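Local coordinates for hypothetical protein Rv2827c (Mycobacterium tuberculosis, PDB 1ZEL), which is of unknown function but probably binds DNA through a winged-helix region and carries a domain related to the AbiEi antitoxin family, at residues H112-P120 against D202-D213; L156-L164 against P179-L187. One frame throughout, in Å; residues are numbered along the deposited sequence.

Contact 1. Residues H112-P120 against D202-D213; sequences HLGYLDRQP and DLVPHLDDLVAD. With NA (sodium ion), chain C; FMT (formic acid), chain F.
Tyr115 and His206 meet near their CB atoms with CG lying beside the backbone N in both, at chi1 -49° and -47°, and these torsions send the phenol along helix 207-212 and swing the imidazole across to Asp117, with Tyr115 O at the edge of the His206 ring. One face of the Tyr115 ring lies on Leu210, whose CA sits 3.9 Å from the ring centroid in a CH-pi contact; Leu113 O is over the opposite face, offset toward the rim. Leu210 CD1 touches Tyr115 CE1 at 3.6 Å, while the Asp209 carboxylate stands at the ring edge, nearly perpendicular to it. Tyr115 OH gives a hydrogen bond to Asp213 OD2, an oxygen that also binds the sodium ion; its length of 2.4 Å is doubtful. Asp213 chelates the metal with both carboxylate oxygens, a grip that fixes the rotation of the group, and Asp209 with OD1 and its backbone O; the tyrosine is a second-shell neighbour. One water donates to both Gly114 O and Asp209 OD2 where the Schellman turn at Gly114 ends helix 106-113. His206 NE2 lies 2.6 Å from Asp117 OD1 in a hydrogen bond that stays near the imidazole plane but meets the carboxylate from above its own plane. Farther along, in one of two conformers, Asp202 OD1 accepts from Arg118 N at 2.9 Å through its syn lone pair and takes a second bond from a water that also donates to Arg118 O. Leu116 CD2 packs on Leu203 CB at 3.8 Å. The turn leaving helix 106-113 is thereby laid across helices 200-203 and 207-212; Pro183 of helix 183-192 touches Leu113, Tyr115 and Leu210, and helix 288-296 packs against Val204 and Leu207.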
loop_
_atom_site.group_PDB
_atom_site.type_symbol
_atom_site.label_atom_id
_atom_site.label_comp_id
_atom_site.label_asym_id
_atom_site.label_seq_id
_atom_site.Cartn_x
_atom_site.Cartn_y
_atom_site.Cartn_z
ATOM N N HIS A 112 -0.268 -6.999 5.078
ATOM C CA HIS A 112 0.895 -7.085 5.949
ATOM C C HIS A 112 0.542 -7.034 7.439
ATOM O O HIS A 112 1.291 -7.573 8.251
ATOM C CB HIS A 112 1.924 -6.018 5.573
ATOM C CG HIS A 112 2.533 -6.221 4.214
ATOM N ND1 HIS A 112 3.307 -7.324 3.903
ATOM C CD2 HIS A 112 2.497 -5.457 3.095
ATOM C CE1 HIS A 112 3.699 -7.242 2.641
ATOM N NE2 HIS A 112 3.223 -6.117 2.128
ATOM N N LEU A 113 -0.587 -6.411 7.777
ATOM C CA LEU A 113 -1.098 -6.370 9.147
ATOM C C LEU A 113 -1.754 -7.704 9.498
ATOM O O LEU A 113 -1.959 -8.020 10.684
ATOM C CB LEU A 113 -2.123 -5.237 9.319
ATOM C CG LEU A 113 -1.626 -3.788 9.400
ATOM C CD1 LEU A 113 -2.800 -2.780 9.426
ATOM C CD2 LEU A 113 -0.691 -3.603 10.607
ATOM N N GLY A 114 -2.060 -8.492 8.473
ATOM C CA GLY A 114 -2.503 -9.884 8.690
ATOM C C GLY A 114 -3.993 -10.135 8.608
ATOM O O GLY A 114 -4.462 -11.203 9.020
ATOM N N TYR A 115 -4.729 -9.202 7.999
ATOM C CA TYR A 115 -6.191 -9.305 7.965
ATOM C C TYR A 115 -6.749 -9.926 6.685
ATOM O O TYR A 115 -7.970 -9.947 6.501
ATOM C CB TYR A 115 -6.840 -7.936 8.248
ATOM C CG TYR A 115 -6.274 -7.241 9.469
ATOM C CD1 TYR A 115 -5.848 -5.911 9.420
ATOM C CD2 TYR A 115 -6.110 -7.925 10.647
ATOM C CE1 TYR A 115 -5.308 -5.300 10.537
ATOM C CE2 TYR A 115 -5.560 -7.310 11.777
ATOM C CZ TYR A 115 -5.166 -6.011 11.708
ATOM O OH TYR A 115 -4.612 -5.403 12.803
ATOM N N LEU A 116 -5.891 -10.457 5.815
ATOM C CA LEU A 116 -6.372 -10.999 4.550
ATOM C C LEU A 116 -5.925 -12.423 4.341
ATOM O O LEU A 116 -4.761 -12.766 4.574
ATOM C CB LEU A 116 -5.932 -10.136 3.343
ATOM C CG LEU A 116 -6.402 -8.688 3.198
ATOM C CD1 LEU A 116 -5.830 -8.058 1.957
ATOM C CD2 LEU A 116 -7.921 -8.589 3.145
ATOM N N ASP A 117 -6.856 -13.246 3.876
ATOM C CA ASP A 117 -6.583 -14.636 3.518
ATOM C C ASP A 117 -5.566 -14.780 2.387
ATOM O O ASP A 117 -4.722 -15.672 2.412
ATOM C CB ASP A 117 -7.897 -15.306 3.124
ATOM C CG ASP A 117 -8.861 -15.423 4.300
ATOM O OD1 ASP A 117 -8.368 -15.730 5.416
ATOM O OD2 ASP A 117 -10.087 -15.211 4.110
ATOM N N ARG A 118 -5.644 -13.890 1.401
ATOM C CA ARG A 118 -4.886 -14.037 0.161
ATOM C C ARG A 118 -4.087 -12.791 -0.104
ATOM O O ARG A 118 -4.578 -11.683 0.111
ATOM C CB ARG A 118 -5.823 -14.259 -1.040
ATOM C CG ARG A 118 -6.804 -15.441 -0.955
ATOM C CD ARG A 118 -6.137 -16.718 -0.468
ATOM N NE ARG A 118 -5.136 -17.237 -1.396
ATOM C CZ ARG A 118 -4.019 -17.844 -1.012
ATOM N NH1 ARG A 118 -3.764 -17.988 0.275
ATOM N NH2 ARG A 118 -3.158 -18.306 -1.912
ATOM N N GLN A 119 -2.865 -12.966 -0.594
ATOM C CA GLN A 119 -2.090 -11.829 -1.036
ATOM C C GLN A 119 -2.856 -11.108 -2.124
ATOM O O GLN A 119 -3.289 -11.730 -3.096
ATOM C CB GLN A 119 -0.715 -12.223 -1.560
ATOM C CG GLN A 119 0.111 -11.003 -1.971
ATOM C CD GLN A 119 1.484 -11.361 -2.491
ATOM O OE1 GLN A 119 1.875 -12.521 -2.487
ATOM N NE2 GLN A 119 2.238 -10.345 -2.927
ATOM N N PRO A 120 -3.025 -9.792 -1.965
ATOM C CA PRO A 120 -3.720 -9.070 -3.003
ATOM C C PRO A 120 -2.811 -8.840 -4.217
ATOM O O PRO A 120 -1.579 -8.792 -4.111
ATOM C CB PRO A 120 -4.070 -7.747 -2.313
ATOM C CG PRO A 120 -2.978 -7.530 -1.354
ATOM C CD PRO A 120 -2.607 -8.908 -0.863
ATOM N N ASP A 202 -12.376 -10.995 1.426
ATOM C CA ASP A 202 -11.141 -11.488 2.028
ATOM C C ASP A 202 -10.927 -10.873 3.425
ATOM O O ASP A 202 -10.294 -11.472 4.298
ATOM C CB ASP A 202 -9.982 -11.107 1.103
ATOM C CG ASP A 202 -8.926 -12.179 0.997
ATOM O OD1 ASP A 202 -7.763 -11.856 1.255
ATOM O OD2 ASP A 202 -9.241 -13.329 0.623
ATOM N N LEU A 203 -11.439 -9.665 3.622
ATOM C CA LEU A 203 -11.234 -8.960 4.889
ATOM C C LEU A 203 -12.285 -9.340 5.937
ATOM O O LEU A 203 -11.952 -9.557 7.097
ATOM C CB LEU A 203 -11.263 -7.443 4.674
ATOM C CG LEU A 203 -11.245 -6.570 5.944
ATOM C CD1 LEU A 203 -9.874 -6.647 6.638
ATOM C CD2 LEU A 203 -11.581 -5.155 5.595
ATOM N N VAL A 204 -13.548 -9.411 5.520
ATOM C CA VAL A 204 -14.659 -9.431 6.484
ATOM C C VAL A 204 -14.628 -10.579 7.496
ATOM O O VAL A 204 -15.125 -10.392 8.599
ATOM C CB VAL A 204 -16.075 -9.260 5.855
ATOM C CG1 VAL A 204 -16.241 -7.843 5.317
ATOM C CG2 VAL A 204 -16.356 -10.301 4.751
ATOM N N PRO A 205 -14.062 -11.755 7.142
ATOM C CA PRO A 205 -13.948 -12.803 8.172
ATOM C C PRO A 205 -12.990 -12.450 9.303
ATOM O O PRO A 205 -13.031 -13.085 10.359
ATOM C CB PRO A 205 -13.380 -13.995 7.389
ATOM C CG PRO A 205 -13.810 -13.733 5.977
ATOM C CD PRO A 205 -13.559 -12.257 5.847
ATOM N N HIS A 206 -12.138 -11.449 9.085
ATOM C CA HIS A 206 -11.082 -11.072 10.043
ATOM C C HIS A 206 -11.291 -9.709 10.697
ATOM O O HIS A 206 -10.346 -9.128 11.200
ATOM C CB HIS A 206 -9.700 -11.119 9.363
ATOM C CG HIS A 206 -9.482 -12.373 8.571
ATOM N ND1 HIS A 206 -9.688 -13.627 9.103
ATOM C CD2 HIS A 206 -9.124 -12.565 7.282
ATOM C CE1 HIS A 206 -9.456 -14.539 8.176
ATOM N NE2 HIS A 206 -9.101 -13.920 7.064
ATOM N N LEU A 207 -12.520 -9.196 10.685
ATOM C CA LEU A 207 -12.820 -7.942 11.378
ATOM C C LEU A 207 -12.543 -8.021 12.864
ATOM O O LEU A 207 -12.123 -7.035 13.449
ATOM C CB LEU A 207 -14.280 -7.501 11.150
ATOM C CG LEU A 207 -14.622 -7.044 9.736
ATOM C CD1 LEU A 207 -16.069 -6.636 9.698
ATOM C CD2 LEU A 207 -13.713 -5.842 9.340
ATOM N N ASP A 208 -12.799 -9.168 13.500
ATOM C CA ASP A 208 -12.515 -9.269 14.947
ATOM C C ASP A 208 -11.022 -8.978 15.226
ATOM O O ASP A 208 -10.659 -8.203 16.150
ATOM C CB ASP A 208 -12.908 -10.648 15.494
ATOM C CG ASP A 208 -12.332 -11.828 14.676
ATOM O OD1 ASP A 208 -11.613 -11.674 13.651
ATOM O OD2 ASP A 208 -12.626 -12.964 15.072
ATOM N N ASP A 209 -10.180 -9.563 14.373
ATOM C CA ASP A 209 -8.732 -9.419 14.454
ATOM C C ASP A 209 -8.351 -7.941 14.289
ATOM O O ASP A 209 -7.566 -7.409 15.066
ATOM C CB ASP A 209 -8.078 -10.283 13.362
ATOM C CG ASP A 209 -6.580 -10.526 13.588
ATOM O OD1 ASP A 209 -5.979 -9.954 14.533
ATOM O OD2 ASP A 209 -6.007 -11.323 12.814
ATOM N N LEU A 210 -8.912 -7.280 13.280
ATOM C CA LEU A 210 -8.616 -5.858 13.033
ATOM C C LEU A 210 -9.013 -4.966 14.213
ATOM O O LEU A 210 -8.216 -4.154 14.728
ATOM C CB LEU A 210 -9.332 -5.416 11.748
ATOM C CG LEU A 210 -9.461 -3.921 11.426
ATOM C CD1 LEU A 210 -8.137 -3.240 11.257
ATOM C CD2 LEU A 210 -10.285 -3.739 10.154
ATOM N N VAL A 211 -10.241 -5.162 14.667
ATOM C CA VAL A 211 -10.856 -4.321 15.685
ATOM C C VAL A 211 -10.114 -4.431 17.017
ATOM O O VAL A 211 -9.911 -3.429 17.693
ATOM C CB VAL A 211 -12.357 -4.688 15.829
ATOM C CG1 VAL A 211 -12.940 -4.130 17.125
ATOM C CG2 VAL A 211 -13.135 -4.167 14.624
ATOM N N ALA A 212 -9.709 -5.643 17.387
ATOM C CA ALA A 212 -8.863 -5.846 18.563
ATOM C C ALA A 212 -7.527 -5.070 18.520
ATOM O O ALA A 212 -6.931 -4.812 19.567
ATOM C CB ALA A 212 -8.599 -7.347 18.779
ATOM N N ASP A 213 -7.073 -4.692 17.332
ATOM C CA ASP A 213 -5.785 -3.989 17.171
ATOM C C ASP A 213 -5.899 -2.481 17.106
ATOM O O ASP A 213 -4.876 -1.818 16.939
ATOM C CB ASP A 213 -5.037 -4.455 15.904
ATOM C CG ASP A 213 -4.719 -5.939 15.936
ATOM O OD1 ASP A 213 -4.722 -6.518 17.033
ATOM O OD2 ASP A 213 -4.504 -6.557 14.874
HETATM NA NA NA C . -5.481 -8.441 16.117
HETATM C C FMT F . 0.918 -6.502 -2.107
HETATM O O1 FMT F . 1.701 -7.420 -1.830
HETATM O O2 FMT F . 0.549 -5.638 -1.297
HETATM O O HOH W 1 -3.723 -11.643 11.575
HETATM O O HOH W 2 -6.941 -10.318 -0.752
#

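Contact 2. Residues L156-L164 against P179-L187; sequences LLAPRPALL and PALGPEALL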
loop_
_atom_site.group_PDB
_atom_site.type_symbol
_atom_site.label_atom_id
_atom_site.label_comp_id
_atom_site.label_asym_id
_atom_site.label_seq_id
_atom_site.Cartn_x
_atom_site.Cartn_y
_atom_site.Cartn_z
ATOM N N LEU A 156 0.336 9.089 13.762
ATOM C CA LEU A 156 -1.057 8.726 13.819
ATOM C C LEU A 156 -1.394 7.696 12.736
ATOM O O LEU A 156 -2.123 6.754 13.000
ATOM C CB LEU A 156 -1.937 9.980 13.703
ATOM C CG LEU A 156 -3.443 9.831 13.975
ATOM C CD1 LEU A 156 -3.754 9.046 15.274
ATOM C CD2 LEU A 156 -4.149 11.201 13.976
ATOM N N LEU A 157 -0.835 7.845 11.539
ATOM C CA LEU A 157 -1.215 6.980 10.411
ATOM C C LEU A 157 -0.600 5.592 10.477
ATOM O O LEU A 157 -1.275 4.565 10.243
ATOM C CB LEU A 157 -0.879 7.667 9.080
ATOM C CG LEU A 157 -1.795 8.880 8.786
ATOM C CD1 LEU A 157 -1.314 9.662 7.597
ATOM C CD2 LEU A 157 -3.195 8.412 8.556
ATOM N N ALA A 158 0.665 5.566 10.879
ATOM C CA ALA A 158 1.447 4.349 11.000
ATOM C C ALA A 158 0.962 3.506 12.190
ATOM O O ALA A 158 0.409 4.054 13.136
ATOM C CB ALA A 158 2.919 4.743 11.201
ATOM N N PRO A 159 1.171 2.177 12.162
ATOM C CA PRO A 159 0.762 1.411 13.329
ATOM C C PRO A 159 1.558 1.854 14.552
ATOM O O PRO A 159 2.664 2.392 14.411
ATOM C CB PRO A 159 1.136 -0.028 12.962
ATOM C CG PRO A 159 2.232 0.133 11.991
ATOM C CD PRO A 159 1.769 1.307 11.141
ATOM N N ARG A 160 0.982 1.662 15.733
ATOM C CA ARG A 160 1.736 1.903 16.938
ATOM C C ARG A 160 2.866 0.894 17.007
ATOM O O ARG A 160 2.617 -0.302 16.834
ATOM C CB ARG A 160 0.833 1.783 18.170
ATOM C CG ARG A 160 -0.087 2.981 18.349
ATOM C CD ARG A 160 -1.354 2.661 19.146
ATOM N NE ARG A 160 -1.289 1.460 19.972
ATOM C CZ ARG A 160 -1.969 0.333 19.734
ATOM N NH1 ARG A 160 -1.811 -0.685 20.571
ATOM N NH2 ARG A 160 -2.802 0.207 18.670
ATOM N N PRO A 161 4.107 1.364 17.236
ATOM C CA PRO A 161 5.208 0.420 17.460
ATOM C C PRO A 161 4.870 -0.677 18.472
ATOM O O PRO A 161 5.220 -1.826 18.231
ATOM C CB PRO A 161 6.330 1.306 17.984
ATOM C CG PRO A 161 6.078 2.635 17.261
ATOM C CD PRO A 161 4.577 2.769 17.292
ATOM N N ALA A 162 4.223 -0.334 19.591
ATOM C CA ALA A 162 3.885 -1.349 20.600
ATOM C C ALA A 162 2.967 -2.421 20.048
ATOM O O ALA A 162 3.022 -3.573 20.497
ATOM C CB ALA A 162 3.264 -0.717 21.848
ATOM N N LEU A 163 2.109 -2.042 19.090
ATOM C CA LEU A 163 1.225 -2.992 18.430
ATOM C C LEU A 163 2.065 -3.962 17.586
ATOM O O LEU A 163 1.892 -5.182 17.687
ATOM C CB LEU A 163 0.139 -2.287 17.576
ATOM C CG LEU A 163 -0.665 -3.296 16.731
ATOM C CD1 LEU A 163 -1.681 -4.082 17.574
ATOM C CD2 LEU A 163 -1.321 -2.669 15.519
ATOM N N LEU A 164 2.968 -3.416 16.765
ATOM C CA LEU A 164 3.888 -4.242 15.966
ATOM C C LEU A 164 4.599 -5.295 16.815
ATOM O O LEU A 164 4.653 -6.467 16.420
ATOM C CB LEU A 164 4.898 -3.379 15.197
ATOM C CG LEU A 164 4.249 -2.460 14.151
ATOM C CD1 LEU A 164 5.317 -1.579 13.501
ATOM C CD2 LEU A 164 3.423 -3.246 13.081
ATOM N N PRO A 179 6.621 2.634 4.207
ATOM C CA PRO A 179 5.642 3.193 5.151
ATOM C C PRO A 179 4.273 2.617 4.809
ATOM O O PRO A 179 3.972 2.429 3.626
ATOM C CB PRO A 179 5.650 4.689 4.840
ATOM C CG PRO A 179 6.833 4.934 4.013
ATOM C CD PRO A 179 7.160 3.667 3.302
ATOM N N ALA A 180 3.484 2.274 5.834
ATOM C CA ALA A 180 2.179 1.661 5.630
ATOM C C ALA A 180 1.233 2.096 6.744
ATOM O O ALA A 180 1.654 2.346 7.896
ATOM C CB ALA A 180 2.300 0.123 5.585
ATOM N N LEU A 181 -0.047 2.187 6.392
ATOM C CA LEU A 181 -1.086 2.556 7.332
ATOM C C LEU A 181 -1.187 1.481 8.402
ATOM O O LEU A 181 -1.024 0.286 8.106
ATOM C CB LEU A 181 -2.448 2.641 6.630
ATOM C CG LEU A 181 -2.651 3.762 5.604
ATOM C CD1 LEU A 181 -4.132 3.820 5.200
ATOM C CD2 LEU A 181 -2.130 5.111 6.103
ATOM N N GLY A 182 -1.446 1.909 9.626
ATOM C CA GLY A 182 -1.746 0.979 10.689
ATOM C C GLY A 182 -3.219 0.589 10.657
ATOM O O GLY A 182 -3.964 1.015 9.771
ATOM N N PRO A 183 -3.649 -0.239 11.625
ATOM C CA PRO A 183 -5.021 -0.738 11.601
ATOM C C PRO A 183 -6.046 0.377 11.763
ATOM O O PRO A 183 -7.088 0.322 11.133
ATOM C CB PRO A 183 -5.086 -1.695 12.794
ATOM C CG PRO A 183 -3.937 -1.352 13.659
ATOM C CD PRO A 183 -2.869 -0.795 12.740
ATOM N N GLU A 184 -5.758 1.368 12.604
ATOM C CA GLU A 184 -6.695 2.467 12.766
ATOM C C GLU A 184 -6.897 3.228 11.471
ATOM O O GLU A 184 -8.028 3.470 11.062
ATOM C CB GLU A 184 -6.267 3.407 13.900
ATOM C CG GLU A 184 -6.284 2.697 15.254
ATOM C CD GLU A 184 -4.909 2.216 15.681
ATOM O OE1 GLU A 184 -4.023 2.129 14.810
ATOM O OE2 GLU A 184 -4.718 1.931 16.886
ATOM N N ALA A 185 -5.807 3.564 10.794
ATOM C CA ALA A 185 -5.934 4.333 9.555
ATOM C C ALA A 185 -6.569 3.482 8.466
ATOM O O ALA A 185 -7.346 3.986 7.652
ATOM C CB ALA A 185 -4.592 4.917 9.121
ATOM N N LEU A 186 -6.262 2.186 8.471
ATOM C CA LEU A 186 -6.908 1.268 7.546
ATOM C C LEU A 186 -8.417 1.242 7.776
ATOM O O LEU A 186 -9.193 1.386 6.829
ATOM C CB LEU A 186 -6.341 -0.139 7.704
ATOM C CG LEU A 186 -7.089 -1.220 6.926
ATOM C CD1 LEU A 186 -7.009 -1.026 5.392
ATOM C CD2 LEU A 186 -6.531 -2.530 7.355
ATOM N N LEU A 187 -8.830 1.098 9.032
ATOM C CA LEU A 187 -10.245 0.970 9.329
ATOM C C LEU A 187 -10.936 2.273 8.930
ATOM O O LEU A 187 -12.023 2.263 8.331
ATOM C CB LEU A 187 -10.470 0.671 10.814
ATOM C CG LEU A 187 -11.880 0.260 11.246
ATOM C CD1 LEU A 187 -11.822 -0.693 12.455
ATOM C CD2 LEU A 187 -12.720 1.537 11.570
HETATM O O HOH W 3 -3.204 3.543 12.250
HETATM O O HOH W 4 -1.725 0.880 15.700
#
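Pro159 and Gly182 bring their backbones together, CA to CA, at only 3.7 Å. The backbone of Ala180 to Gly182 and the ring of Pro183 form a shallow seat into which the Pro159 ring fits: Gly182 CA, with no side chain, lies 3.5 Å from Pro159 N and 3.6 Å from Pro159 CD, while Pro159 CD is also 3.4 Å from Ala180 O and Pro159 CB lies against Pro183 CD. On one flank of this knob the CD2 methyl of Leu163 presses on CG of the Pro183 ring at 3.5 Å, tighter than usual. On the other, Leu157 CD2 rests on the small Ala185 CB at 3.8 Å and Leu157 CB lies against Leu181 CD2. Gly182 N, at the N-cap of helix 183-192, donates a hydrogen bond to Leu157 O at 2.7 Å, nearly straight and in the carbonyl plane. Beyond the apolar patch Arg160 NH2 reaches Glu184 OE2 at 3.1 Å in a salt bridge, the guanidinium and carboxylate planes 78° apart. A bend at chi2 (98°) turns the Glu184 carboxylate toward Arg160; its OE2 also accepts from Ser215 N, while a water joins its OE1 to Arg160 N. The polar edge therefore ties a buried carboxylate to a charged side chain, a backbone amide and water, which would probably favour its ionised form.

From the N terminus, the chain leaves helix 106-113 through the first segment of contact 1, then runs via strands 124-127 and 142-145 to residues 156-164. The short connection that follows is closed by contact 2 at residues 179-187, and helix 183-192 leads on to helix 200-203 and the second segment of contact 1. Contact 2 lies wholly within the longer excursion that contact 1 closes, and the two do not cross. Their centres are 14 Å apart, yet they touch: Leu113 and Asp213 meet Pro183, and Asp213 O lies by Arg160 NH2 at the start of helix 161-166, so helices 106-113, 161-166 and 183-192 and the end of helix 207-212 are joined within the AbiEi-related region.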